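Side-chain contact in leucine aminopeptidase (Legionella pneumophila, PDB 5GNE), which probably removes N-terminal amino acids from peptides as a zinc-dependent aminopeptidase of the M28 family: residues V162-G165 with P171-V174. Numbering follows the deposited sequence.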
loop_
_atom_site.group_PDB
_atom_site.type_symbol
_atom_site.label_atom_id
_atom_site.label_comp_id
_atom_site.label_asym_id
_atom_site.label_seq_id
_atom_site.Cartn_x
_atom_site.Cartn_y
_atom_site.Cartn_z
ATOM N N VAL A 162 -0.842 -7.633 -12.687
ATOM C CA VAL A 162 0.109 -8.585 -12.158
ATOM C C VAL A 162 -0.642 -9.642 -11.349
ATOM O O VAL A 162 -1.252 -9.337 -10.338
ATOM C CB VAL A 162 1.167 -7.916 -11.298
ATOM C CG1 VAL A 162 2.023 -8.984 -10.606
ATOM C CG2 VAL A 162 2.039 -6.993 -12.171
ATOM N N LYS A 163 -0.625 -10.868 -11.862
ATOM C CA LYS A 163 -1.315 -12.022 -11.309
ATOM C C LYS A 163 -0.991 -12.198 -9.835
ATOM O O LYS A 163 0.159 -12.082 -9.437
ATOM C CB LYS A 163 -0.853 -13.271 -12.079
ATOM C CG LYS A 163 -1.901 -14.246 -12.552
ATOM C CD LYS A 163 -1.230 -15.347 -13.398
ATOM C CE LYS A 163 -0.687 -14.788 -14.733
ATOM N NZ LYS A 163 -0.309 -15.817 -15.768
ATOM N N THR A 164 -1.993 -12.512 -9.026
ATOM C CA THR A 164 -1.744 -12.751 -7.605
ATOM C C THR A 164 -1.512 -14.242 -7.427
ATOM O O THR A 164 -2.225 -14.930 -6.704
ATOM C CB THR A 164 -2.897 -12.212 -6.712
ATOM O OG1 THR A 164 -3.125 -10.840 -7.042
ATOM C CG2 THR A 164 -2.518 -12.263 -5.222
ATOM N N GLY A 165 -0.466 -14.718 -8.097
ATOM C CA GLY A 165 -0.159 -16.133 -8.156
ATOM C C GLY A 165 -1.367 -16.920 -8.618
ATOM O O GLY A 165 -2.114 -16.493 -9.499
ATOM N N PRO A 171 -6.396 -9.511 -9.377
ATOM C CA PRO A 171 -5.016 -9.169 -9.726
ATOM C C PRO A 171 -4.625 -7.811 -9.167
ATOM O O PRO A 171 -5.508 -7.006 -8.832
ATOM C CB PRO A 171 -5.056 -9.103 -11.250
ATOM C CG PRO A 171 -6.397 -8.572 -11.514
ATOM C CD PRO A 171 -7.328 -9.104 -10.437
ATOM N N SER A 172 -3.326 -7.549 -9.094
ATOM C CA SER A 172 -2.853 -6.206 -8.821
ATOM C C SER A 172 -2.849 -5.405 -10.120
ATOM O O SER A 172 -2.805 -5.988 -11.200
ATOM C CB SER A 172 -1.446 -6.267 -8.232
ATOM O OG SER A 172 -1.501 -6.734 -6.907
ATOM N N VAL A 173 -2.802 -4.082 -10.024
ATOM C CA VAL A 173 -2.712 -3.256 -11.212
ATOM C C VAL A 173 -1.569 -2.274 -11.088
ATOM O O VAL A 173 -1.529 -1.467 -10.156
ATOM C CB VAL A 173 -4.000 -2.476 -11.442
ATOM C CG1 VAL A 173 -3.878 -1.625 -12.707
ATOM C CG2 VAL A 173 -5.207 -3.420 -11.501
ATOM N N VAL A 174 -0.646 -2.341 -12.046
ATOM C CA VAL A 174 0.510 -1.466 -12.106
ATOM C C VAL A 174 0.300 -0.493 -13.267
ATOM O O VAL A 174 0.017 -0.919 -14.385
ATOM C CB VAL A 174 1.810 -2.280 -12.322
ATOM C CG1 VAL A 174 3.050 -1.373 -12.450
ATOM C CG2 VAL A 174 1.998 -3.274 -11.199
HETATM O O HOH W 1 -1.006 -9.561 -7.464
#
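The beta hairpin of strands 157-164 and 170-177 forms one border of the mixed sheet of the M28 peptidase domain, and the contact lies near its turn, where Val162 pairs with Ser172. Their two backbone bonds, Val162 N to Ser172 O and Ser172 N to Val162 O, both 3.0 Å long, identify an antiparallel hydrogen-bonded pair, and the segments run at 156° to each other. Val162 and Ser172 share one face of the hairpin, while the CB atoms of Thr164 and Val174 point toward the opposing strand. Helix 243-254 packs on Val162 through Asp251, on Thr164 through Ile243 and Tyr247, and on Ser172 through Val248. CG2 of Val162 meets CG2 of Val174 at 3.8 Å, the two side chains passing at a slant. In both valines CG1 is anti to the backbone N (chi1 172° in Val162, 178° in Val174), which places the touching CG2 beside that N. Toward the turn the contact becomes polar. A water lies 2.9 Å from Val162 O, to which it donates, and 2.9 Å from Ser172 OG; its contact with Thr164 OG1 is short, the exact length uncertain at this resolution. Val162 O accepts from both Ser172 N and the water. Thr164 OG1 also sits 3.7 Å from Pro171 CA and is hydrogen-bonded to Gln170 O, so this hydroxyl links the strands at their closing end. With the water bridging three oxygens, the buried hydroxyls of Thr164 and Ser172 are joined through solvent rather than directly, and Ser172 OG, through its hydrogen bond with Ala236 N, links the hairpin to the loop after strand 230-235.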